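Long-range contacts in endoglucanase A (Clostridium cellulolyticum, PDB 1EDG), which is the catalytic domain of a family 5 cellulase and hydrolyses internal beta-1,4-glucosidic bonds of cellulose: residues G28-W33 with G370-A375; K64-A69 with R358-K363; A69-G74 with I111-Y116; C337-N342 with F352-R357. One frame throughout, in Å; residues are numbered along the deposited sequence.

Interaction 1: residues G28-W33 with G370-A375; sequences GLRLGW and GMVKYA
The guanidinium of Arg30 is the flat group in this contact, and the CG1 methyl of Val372 approaches it at a slant, with Val372 CG1 3.8 Å from Arg30 NH2. The arginine holds its CG trans to the backbone N (chi1 -162°) and stays straight as far as NE, long enough to reach the end of helix 365-374. There NE donates to Phe376 O; NH1 makes a weak hydrogen bond to Gly74 O, just past the end of helix 64-73.

Below this polar reach, Leu31 fills the apolar part of the interface. Its two methyls divide the work: Leu31 CD1 meets Met371 CE at 4.0 Å, and Leu31 CD2 meets Val372 CG2 at 3.8 Å. Closer to the backbone, Leu31 CB lies 4.0 Å from Ala375 CB. Alanine suits that place because its lone methyl lets the chains come close, and the same CB lies 3.5 Å from Arg30 O. Met371 curls at its sulfur (chi3 69°), and its side chain also touches Leu339 and helix 316-332.

In the TIM barrel this brings the last helix against the chain entering the first strand, 32-34, which pairs with the eighth, 336-339. Between the segments the contact is dispersive, while the arginine's hydrogen bonds run past it to backbone carbonyls, where a positive charge near a helix C-terminus is probably welcome.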
# COMPACT_ATOMS: atom_id res chain seq x y z
N GLY A 28 7.19 10.78 10.08
CA GLY A 28 8.44 10.05 10.22
C GLY A 28 8.66 8.99 9.16
O GLY A 28 9.80 8.67 8.83
N LEU A 29 7.57 8.45 8.61
CA LEU A 29 7.68 7.43 7.57
C LEU A 29 8.27 8.05 6.30
O LEU A 29 8.86 7.35 5.46
CB LEU A 29 6.31 6.80 7.27
CG LEU A 29 5.50 6.20 8.42
CD1 LEU A 29 4.36 5.38 7.85
CD2 LEU A 29 6.34 5.33 9.30
N ARG A 30 8.06 9.36 6.16
CA ARG A 30 8.56 10.20 5.07
C ARG A 30 8.10 9.96 3.63
O ARG A 30 7.48 10.85 3.02
CB ARG A 30 10.09 10.30 5.13
CG ARG A 30 10.62 11.48 4.33
CD ARG A 30 12.12 11.63 4.45
NE ARG A 30 12.57 12.84 3.76
CZ ARG A 30 13.59 12.89 2.91
NH1 ARG A 30 14.27 11.78 2.62
NH2 ARG A 30 13.93 14.04 2.35
N LEU A 31 8.44 8.80 3.08
CA LEU A 31 8.08 8.42 1.71
C LEU A 31 8.33 6.92 1.65
O LEU A 31 9.32 6.43 2.20
CB LEU A 31 9.00 9.14 0.70
CG LEU A 31 8.76 8.87 -0.79
CD1 LEU A 31 7.42 9.42 -1.22
CD2 LEU A 31 9.88 9.51 -1.60
N GLY A 32 7.44 6.18 0.99
CA GLY A 32 7.62 4.74 0.92
C GLY A 32 7.80 4.13 -0.46
O GLY A 32 7.49 4.75 -1.49
N TRP A 33 8.23 2.88 -0.48
CA TRP A 33 8.45 2.15 -1.72
C TRP A 33 7.87 0.73 -1.53
O TRP A 33 8.02 0.14 -0.47
CB TRP A 33 9.96 2.07 -1.99
CG TRP A 33 10.35 1.35 -3.23
CD1 TRP A 33 10.35 1.86 -4.50
CD2 TRP A 33 10.86 0.02 -3.32
NE1 TRP A 33 10.85 0.92 -5.38
CE2 TRP A 33 11.16 -0.22 -4.68
CE3 TRP A 33 11.09 -0.99 -2.39
CZ2 TRP A 33 11.69 -1.44 -5.13
CZ3 TRP A 33 11.63 -2.20 -2.83
CH2 TRP A 33 11.92 -2.41 -4.19
N GLY A 370 12.07 14.03 -7.67
CA GLY A 370 10.97 14.98 -7.54
C GLY A 370 10.10 14.59 -6.35
O GLY A 370 9.65 15.45 -5.58
N MET A 371 9.89 13.29 -6.17
CA MET A 371 9.09 12.78 -5.05
C MET A 371 9.78 13.05 -3.71
O MET A 371 9.15 13.49 -2.76
CB MET A 371 8.81 11.29 -5.21
CG MET A 371 7.90 10.96 -6.38
SD MET A 371 7.70 9.17 -6.58
CE MET A 371 6.73 8.76 -5.10
N VAL A 372 11.08 12.77 -3.64
CA VAL A 372 11.83 13.00 -2.41
C VAL A 372 11.85 14.48 -2.05
O VAL A 372 11.69 14.86 -0.89
CB VAL A 372 13.28 12.46 -2.52
CG1 VAL A 372 14.07 12.80 -1.27
CG2 VAL A 372 13.26 10.96 -2.72
N LYS A 373 11.99 15.33 -3.07
CA LYS A 373 12.03 16.77 -2.87
C LYS A 373 10.75 17.30 -2.21
O LYS A 373 10.81 18.17 -1.34
CB LYS A 373 12.27 17.46 -4.21
CG LYS A 373 12.21 18.97 -4.18
CD LYS A 373 12.61 19.54 -5.53
CE LYS A 373 12.32 21.03 -5.59
NZ LYS A 373 12.87 21.75 -4.40
N TYR A 374 9.60 16.74 -2.58
CA TYR A 374 8.33 17.20 -2.05
C TYR A 374 7.71 16.38 -0.92
O TYR A 374 6.62 16.71 -0.44
CB TYR A 374 7.35 17.43 -3.19
CG TYR A 374 7.79 18.57 -4.08
CD1 TYR A 374 7.82 19.88 -3.59
CD2 TYR A 374 8.24 18.34 -5.38
CE1 TYR A 374 8.28 20.93 -4.37
CE2 TYR A 374 8.71 19.39 -6.18
CZ TYR A 374 8.73 20.68 -5.67
OH TYR A 374 9.21 21.72 -6.43
N ALA A 375 8.41 15.34 -0.48
CA ALA A 375 7.91 14.51 0.62
C ALA A 375 8.15 15.24 1.95
O ALA A 375 8.64 16.37 1.96
CB ALA A 375 8.62 13.17 0.62

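Interaction 2: residues K64-A69 with R358-K363; sequences KQMIDA and RSCQFK
Cys360 against Gln65 and Met66 makes this a small, mainly apolar contact at the protein surface, where the turn of a beta hairpin leans on helix 64-73, the helix between the first two strands of the barrel. The thiol sulfur points into the helix flank: Cys360 SG is 3.3 Å from Gln65 CG, a tight approach, and 3.9 Å from Met66 CG. Gln65 sends CG trans to its backbone N (chi1 158°) and then bends at the next bond (chi2 72°), so a methylene rather than the amide faces the sulfur. A turn further on, the small Ala69 lets the hairpin backbone draw near, with Ala69 CB 4.0 Å from Cys360 O.

The hairpin pairs strand 355-356 with strand 361-362 in antiparallel fashion. Cys360 and Gln361 both lie opposite Asp356, forming a G1 beta bulge, and Cys360 takes up the positive phi (59°) of its first position, often a glycine. With this backbone, the side chain of Cys360 points toward the helix.

Phe362 extends the contact toward the buried side. Its CE1 lies at 4.5 Å from Ala69 O, the oxygen being near the plane of the ring at its edge, and the ring also meets that of Phe355. Met66 likewise reaches Phe355 and Arg357.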
# COMPACT_ATOMS: atom_id res chain seq x y z
N LYS A 64 19.89 -7.61 0.40
CA LYS A 64 20.08 -6.48 1.31
C LYS A 64 20.55 -5.24 0.55
O LYS A 64 20.09 -4.12 0.82
CB LYS A 64 21.09 -6.85 2.40
CG LYS A 64 21.49 -5.74 3.37
CD LYS A 64 20.46 -5.50 4.45
CE LYS A 64 21.10 -4.95 5.73
NZ LYS A 64 21.79 -3.65 5.54
N GLN A 65 21.45 -5.43 -0.42
CA GLN A 65 21.98 -4.33 -1.22
C GLN A 65 20.86 -3.52 -1.89
O GLN A 65 20.93 -2.30 -1.95
CB GLN A 65 22.99 -4.84 -2.25
CG GLN A 65 23.23 -3.93 -3.48
CD GLN A 65 24.02 -2.63 -3.21
OE1 GLN A 65 23.74 -1.89 -2.25
NE2 GLN A 65 24.97 -2.32 -4.09
N MET A 66 19.82 -4.21 -2.36
CA MET A 66 18.70 -3.54 -3.00
C MET A 66 18.05 -2.56 -2.03
O MET A 66 17.80 -1.40 -2.38
CB MET A 66 17.65 -4.56 -3.46
CG MET A 66 18.05 -5.39 -4.66
SD MET A 66 16.81 -6.65 -5.02
CE MET A 66 17.77 -7.77 -6.04
N ILE A 67 17.78 -3.03 -0.81
CA ILE A 67 17.15 -2.23 0.23
C ILE A 67 18.08 -1.07 0.65
O ILE A 67 17.61 0.05 0.90
CB ILE A 67 16.76 -3.10 1.47
CG1 ILE A 67 15.84 -4.25 1.04
CG2 ILE A 67 16.06 -2.26 2.54
CD1 ILE A 67 14.60 -3.81 0.26
N ASP A 68 19.38 -1.33 0.71
CA ASP A 68 20.35 -0.29 1.07
C ASP A 68 20.22 0.87 0.08
O ASP A 68 20.24 2.04 0.48
CB ASP A 68 21.79 -0.83 1.00
CG ASP A 68 22.12 -1.81 2.10
OD1 ASP A 68 21.40 -1.89 3.12
OD2 ASP A 68 23.14 -2.52 1.95
N ALA A 69 20.09 0.55 -1.20
CA ALA A 69 19.97 1.55 -2.25
C ALA A 69 18.70 2.38 -2.12
O ALA A 69 18.72 3.61 -2.31
CB ALA A 69 20.03 0.88 -3.61
N ARG A 358 18.20 -5.36 -10.81
CA ARG A 358 19.34 -6.04 -11.40
C ARG A 358 20.63 -5.25 -11.15
O ARG A 358 21.62 -5.80 -10.65
CB ARG A 358 19.11 -6.18 -12.90
CG ARG A 358 20.02 -7.16 -13.60
CD ARG A 358 19.92 -6.98 -15.11
NE ARG A 358 18.55 -6.77 -15.56
CZ ARG A 358 18.08 -5.61 -16.02
NH1 ARG A 358 18.87 -4.55 -16.09
NH2 ARG A 358 16.81 -5.51 -16.40
N SER A 359 20.62 -3.96 -11.46
CA SER A 359 21.79 -3.10 -11.29
C SER A 359 21.79 -2.24 -10.03
O SER A 359 22.73 -1.49 -9.78
CB SER A 359 21.95 -2.20 -12.51
OG SER A 359 20.75 -1.52 -12.81
N CYS A 360 20.74 -2.37 -9.22
CA CYS A 360 20.58 -1.60 -7.99
C CYS A 360 20.59 -0.09 -8.17
O CYS A 360 21.21 0.64 -7.40
CB CYS A 360 21.62 -2.02 -6.93
SG CYS A 360 21.17 -3.50 -6.01
N GLN A 361 19.88 0.38 -9.19
CA GLN A 361 19.78 1.81 -9.43
C GLN A 361 18.46 2.14 -10.12
O GLN A 361 17.87 1.29 -10.80
CB GLN A 361 20.97 2.34 -10.23
CG GLN A 361 21.09 1.82 -11.64
CD GLN A 361 22.33 2.36 -12.33
OE1 GLN A 361 22.25 3.26 -13.16
NE2 GLN A 361 23.48 1.81 -11.97
N PHE A 362 17.99 3.36 -9.90
CA PHE A 362 16.74 3.81 -10.49
C PHE A 362 16.87 4.17 -11.97
O PHE A 362 17.81 4.86 -12.38
CB PHE A 362 16.17 4.99 -9.70
CG PHE A 362 15.74 4.63 -8.31
CD1 PHE A 362 16.65 4.61 -7.26
CD2 PHE A 362 14.41 4.31 -8.04
CE1 PHE A 362 16.25 4.28 -5.96
CE2 PHE A 362 14.00 3.98 -6.75
CZ PHE A 362 14.92 3.96 -5.71
N LYS A 363 15.91 3.70 -12.77
CA LYS A 363 15.89 3.95 -14.20
C LYS A 363 15.32 5.31 -14.62
O LYS A 363 15.67 5.83 -15.69
CB LYS A 363 15.15 2.82 -14.92
CG LYS A 363 16.00 1.58 -15.12
CD LYS A 363 16.98 1.77 -16.27
CE LYS A 363 18.05 0.69 -16.31
NZ LYS A 363 19.08 0.88 -15.25

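Interaction 3: residues A69-G74 with I111-Y116; sequences AIKQKG and IDNKMY
Lys71 runs out from helix 64-73 over Met115 and Asn113, its chain extended as far as CE. At the root, Lys71 CB lies 3.9 Å from Met115 SD and equally near the methyl CE, the two side chains passing each other in opposite directions. Further along, Lys71 CD rests 3.7 Å from Asn113 CB. The next carbon, Lys71 CE, is 3.0 Å from Asn113 O, and a bend at the last torsion (chi4 57°) leaves Lys71 NZ also 3.0 Å from that carbonyl oxygen. Beyond NZ a water accepts weak hydrogen bonds from Lys71 and from Lys114 NZ, which probably eases the meeting of two like charges. A long, flexible lysine suits this site, since its methylenes cover the apolar methionine while its ammonium stays at the wet margin.

Asn113 turns its amide elsewhere, ND2 donating to Asp68 OD1. Lys114, at positive phi, is the C-prime residue of the Schellman motif that ends helix 97-111, and Gly74 closes helix 64-73 with a second such motif. The contact thus joins two successive outer helices of the barrel near their C-terminal ends, just where Met115 leads into strand 116-120 and Ile70 CG2 meets the Met115 methyl, CE.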
# COMPACT_ATOMS: atom_id res chain seq x y z
N ALA A 69 20.09 0.55 -1.20
CA ALA A 69 19.97 1.55 -2.25
C ALA A 69 18.70 2.38 -2.12
O ALA A 69 18.72 3.61 -2.31
CB ALA A 69 20.03 0.88 -3.61
N ILE A 70 17.59 1.72 -1.79
CA ILE A 70 16.30 2.39 -1.62
C ILE A 70 16.41 3.43 -0.50
O ILE A 70 15.98 4.58 -0.67
CB ILE A 70 15.19 1.36 -1.28
CG1 ILE A 70 15.01 0.37 -2.44
CG2 ILE A 70 13.88 2.07 -0.95
CD1 ILE A 70 14.68 1.02 -3.76
N LYS A 71 16.98 3.03 0.63
CA LYS A 71 17.14 3.93 1.77
C LYS A 71 18.03 5.11 1.41
O LYS A 71 17.71 6.26 1.72
CB LYS A 71 17.73 3.19 2.96
CG LYS A 71 17.93 4.09 4.15
CD LYS A 71 18.57 3.40 5.32
CE LYS A 71 18.61 4.34 6.51
NZ LYS A 71 17.24 4.83 6.87
N GLN A 72 19.14 4.83 0.74
CA GLN A 72 20.09 5.86 0.33
C GLN A 72 19.41 6.96 -0.49
O GLN A 72 19.80 8.13 -0.40
CB GLN A 72 21.22 5.22 -0.49
CG GLN A 72 22.33 6.17 -0.89
CD GLN A 72 23.17 5.61 -2.03
OE1 GLN A 72 23.00 6.00 -3.19
NE2 GLN A 72 24.07 4.68 -1.71
N LYS A 73 18.40 6.60 -1.27
CA LYS A 73 17.68 7.58 -2.09
C LYS A 73 16.83 8.55 -1.28
O LYS A 73 16.56 9.67 -1.73
CB LYS A 73 16.80 6.88 -3.12
CG LYS A 73 17.30 6.99 -4.54
CD LYS A 73 17.48 8.44 -4.96
CE LYS A 73 17.92 8.52 -6.41
NZ LYS A 73 18.61 9.80 -6.69
N GLY A 74 16.37 8.12 -0.11
CA GLY A 74 15.54 9.00 0.70
C GLY A 74 14.27 8.34 1.22
O GLY A 74 13.57 8.93 2.06
N ILE A 111 14.39 -3.43 8.57
CA ILE A 111 14.51 -3.09 9.98
C ILE A 111 15.96 -2.76 10.36
O ILE A 111 16.20 -1.83 11.14
CB ILE A 111 13.98 -4.22 10.89
CG1 ILE A 111 12.47 -4.42 10.67
CG2 ILE A 111 14.28 -3.93 12.35
CD1 ILE A 111 11.61 -3.22 11.07
N ASP A 112 16.92 -3.50 9.81
CA ASP A 112 18.32 -3.25 10.11
C ASP A 112 18.80 -1.93 9.53
O ASP A 112 19.82 -1.39 9.96
CB ASP A 112 19.20 -4.42 9.63
CG ASP A 112 19.01 -5.68 10.47
OD1 ASP A 112 18.42 -5.61 11.57
OD2 ASP A 112 19.45 -6.76 10.02
N ASN A 113 18.07 -1.41 8.56
CA ASN A 113 18.38 -0.12 7.95
C ASN A 113 17.61 1.00 8.65
O ASN A 113 17.50 2.11 8.13
CB ASN A 113 18.03 -0.13 6.46
CG ASN A 113 19.18 -0.61 5.58
OD1 ASN A 113 20.35 -0.33 5.86
ND2 ASN A 113 18.86 -1.33 4.52
N LYS A 114 17.08 0.71 9.84
CA LYS A 114 16.31 1.67 10.64
C LYS A 114 15.09 2.22 9.89
O LYS A 114 14.66 3.35 10.13
CB LYS A 114 17.21 2.83 11.09
CG LYS A 114 18.30 2.43 12.08
CD LYS A 114 19.58 3.21 11.81
CE LYS A 114 20.18 2.81 10.46
NZ LYS A 114 21.31 3.67 10.00
N MET A 115 14.55 1.42 8.98
CA MET A 115 13.40 1.83 8.19
C MET A 115 12.11 1.31 8.80
O MET A 115 12.12 0.48 9.71
CB MET A 115 13.51 1.30 6.76
CG MET A 115 14.71 1.80 6.00
SD MET A 115 14.85 0.98 4.40
CE MET A 115 13.97 2.10 3.36
N TYR A 116 10.99 1.83 8.31
CA TYR A 116 9.68 1.39 8.75
C TYR A 116 9.21 0.35 7.72
O TYR A 116 9.56 0.44 6.53
CB TYR A 116 8.71 2.57 8.82
CG TYR A 116 8.98 3.50 9.99
CD1 TYR A 116 9.92 4.52 9.90
CD2 TYR A 116 8.32 3.31 11.21
CE1 TYR A 116 10.20 5.34 10.99
CE2 TYR A 116 8.59 4.12 12.30
CZ TYR A 116 9.54 5.13 12.19
OH TYR A 116 9.83 5.91 13.29
O HOH W 1 18.72 5.74 9.65

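Interaction 4: residues C337-N342 with F352-R357; sequences CILWDN and FGFFDR
Asp341 grips the backbone of the facing segment with both carboxylate oxygens. Its OD2 receives Phe355 N at 2.8 Å through the syn lone pair, in a fairly straight bond (158° at the hydrogen), whereas Phe354 N reaches OD1 at 3.1 Å from well above the carboxylate plane. Next to it, Asn342 N donates to Phe352 O at 3.0 Å, and Phe352 N returns a weak bond to Asn342 OD1. Asn342 can offer that oxygen because its CG sits between the backbone N and the carbonyl carbon (chi1 67°).

Aromatic contacts flank these bonds. Trp340 turns its edge to the face of Phe352, ring centroids 5.3 Å apart and planes at 83°, an offset edge-to-face pair. Leu339 CD1 lies over one face of the Phe354 ring, 4.2 Å from its centroid, in a CH-pi contact. Trp340 O, buried and without a hydrogen-bonding partner, has the edge of that ring at 3.4 Å, measured to Phe354 CE2.

A second shell sets these groups. Trp33 NE1 donates to Asp341 OD2 and Asn343 N to OD1, while Asn342 ND2 is held by Glu350 O. The site follows barrel strand 336-339, on the C-terminal side where TIM-barrel enzymes carry their active sites. With two N-H donors on each oxygen, the buried carboxylate is probably stabilised as the anion, and those from Phe354 and Phe355 tie the returning loop to the strand end.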
# COMPACT_ATOMS: atom_id res chain seq x y z
N CYS A 337 2.80 9.02 0.97
CA CYS A 337 2.68 8.36 -0.34
C CYS A 337 3.67 7.19 -0.43
O CYS A 337 4.80 7.30 0.04
CB CYS A 337 3.01 9.34 -1.46
SG CYS A 337 1.79 10.62 -1.71
N ILE A 338 3.23 6.08 -1.01
CA ILE A 338 4.10 4.91 -1.18
C ILE A 338 4.00 4.50 -2.65
O ILE A 338 2.92 4.18 -3.15
CB ILE A 338 3.68 3.73 -0.26
CG1 ILE A 338 3.70 4.17 1.21
CG2 ILE A 338 4.66 2.55 -0.43
CD1 ILE A 338 3.37 3.05 2.20
N LEU A 339 5.13 4.57 -3.35
CA LEU A 339 5.24 4.25 -4.77
C LEU A 339 5.09 2.76 -5.05
O LEU A 339 5.65 1.93 -4.32
CB LEU A 339 6.63 4.68 -5.27
CG LEU A 339 6.95 5.20 -6.68
CD1 LEU A 339 8.33 4.72 -7.05
CD2 LEU A 339 5.96 4.78 -7.70
N TRP A 340 4.32 2.40 -6.07
CA TRP A 340 4.19 0.99 -6.45
C TRP A 340 5.29 0.74 -7.49
O TRP A 340 5.36 1.44 -8.50
CB TRP A 340 2.82 0.68 -7.07
CG TRP A 340 2.71 -0.76 -7.55
CD1 TRP A 340 2.74 -1.21 -8.84
CD2 TRP A 340 2.58 -1.93 -6.72
NE1 TRP A 340 2.64 -2.58 -8.87
CE2 TRP A 340 2.54 -3.05 -7.58
CE3 TRP A 340 2.49 -2.14 -5.33
CZ2 TRP A 340 2.41 -4.37 -7.11
CZ3 TRP A 340 2.36 -3.45 -4.86
CH2 TRP A 340 2.32 -4.54 -5.75
N ASP A 341 6.14 -0.24 -7.23
CA ASP A 341 7.23 -0.57 -8.13
C ASP A 341 7.22 -2.08 -8.34
O ASP A 341 7.46 -2.84 -7.41
CB ASP A 341 8.56 -0.13 -7.51
CG ASP A 341 9.71 -0.12 -8.51
OD1 ASP A 341 9.68 -0.86 -9.51
OD2 ASP A 341 10.67 0.64 -8.27
N ASN A 342 6.93 -2.51 -9.57
CA ASN A 342 6.87 -3.94 -9.88
C ASN A 342 8.06 -4.52 -10.64
O ASN A 342 8.01 -5.66 -11.09
CB ASN A 342 5.56 -4.28 -10.60
CG ASN A 342 5.46 -3.66 -11.98
OD1 ASN A 342 6.37 -2.97 -12.44
ND2 ASN A 342 4.33 -3.90 -12.65
N PHE A 352 5.35 -0.46 -14.28
CA PHE A 352 5.52 0.26 -13.03
C PHE A 352 6.92 0.00 -12.50
O PHE A 352 7.14 -0.07 -11.30
CB PHE A 352 4.48 -0.18 -11.98
CG PHE A 352 3.13 0.45 -12.15
CD1 PHE A 352 2.94 1.81 -11.93
CD2 PHE A 352 2.03 -0.32 -12.51
CE1 PHE A 352 1.69 2.38 -12.06
CE2 PHE A 352 0.77 0.24 -12.65
CZ PHE A 352 0.60 1.60 -12.43
N GLY A 353 7.86 -0.20 -13.41
CA GLY A 353 9.23 -0.44 -12.99
C GLY A 353 9.95 0.88 -12.83
O GLY A 353 9.87 1.73 -13.72
N PHE A 354 10.60 1.08 -11.69
CA PHE A 354 11.36 2.30 -11.43
C PHE A 354 12.77 1.93 -10.98
O PHE A 354 13.76 2.35 -11.58
CB PHE A 354 10.67 3.18 -10.37
CG PHE A 354 9.31 3.69 -10.79
CD1 PHE A 354 9.20 4.84 -11.57
CD2 PHE A 354 8.15 3.01 -10.42
CE1 PHE A 354 7.95 5.30 -11.98
CE2 PHE A 354 6.90 3.46 -10.83
CZ PHE A 354 6.79 4.61 -11.61
N PHE A 355 12.86 1.10 -9.94
CA PHE A 355 14.16 0.67 -9.42
C PHE A 355 14.59 -0.60 -10.14
O PHE A 355 13.92 -1.64 -10.04
CB PHE A 355 14.05 0.43 -7.91
CG PHE A 355 15.33 -0.06 -7.28
CD1 PHE A 355 16.42 0.79 -7.14
CD2 PHE A 355 15.42 -1.35 -6.77
CE1 PHE A 355 17.58 0.36 -6.50
CE2 PHE A 355 16.58 -1.79 -6.13
CZ PHE A 355 17.66 -0.93 -5.99
N ASP A 356 15.69 -0.53 -10.88
CA ASP A 356 16.21 -1.69 -11.59
C ASP A 356 16.93 -2.55 -10.56
O ASP A 356 18.07 -2.26 -10.18
CB ASP A 356 17.17 -1.27 -12.70
CG ASP A 356 17.50 -2.42 -13.65
OD1 ASP A 356 16.68 -2.71 -14.54
OD2 ASP A 356 18.58 -3.02 -13.51
N ARG A 357 16.24 -3.57 -10.06
CA ARG A 357 16.80 -4.46 -9.04
C ARG A 357 18.05 -5.22 -9.50
O ARG A 357 18.87 -5.62 -8.68
CB ARG A 357 15.72 -5.43 -8.53
CG ARG A 357 14.87 -4.81 -7.41
CD ARG A 357 13.37 -4.84 -7.69
NE ARG A 357 12.73 -6.03 -7.17
CZ ARG A 357 11.43 -6.17 -6.91
NH1 ARG A 357 10.56 -5.19 -7.11
NH2 ARG A 357 11.00 -7.33 -6.46

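Interactions 2 and 3 share Ala69 and use successive turns of helix 64-73, their centres 11 Å apart; Phe362 of interaction 2 packs on Ile70 and Lys73 of interaction 3. The centre of interaction 4 lies about 11 Å from that of interaction 2 and supplies the other hairpin strand, with Phe355 reaching the same helix. Interaction 1, about 13 Å from interaction 4 between centres, joins it across the barrel seam: Gly32 O accepts from Leu339 N at 3.0 Å, and Trp33 NE1 donates to Asp341 OD2 at 2.9 Å. Interactions 1 and 3 lie toward the N-terminal ends of the strands, whereas interaction 4 lies on the catalytic side expected for family 5.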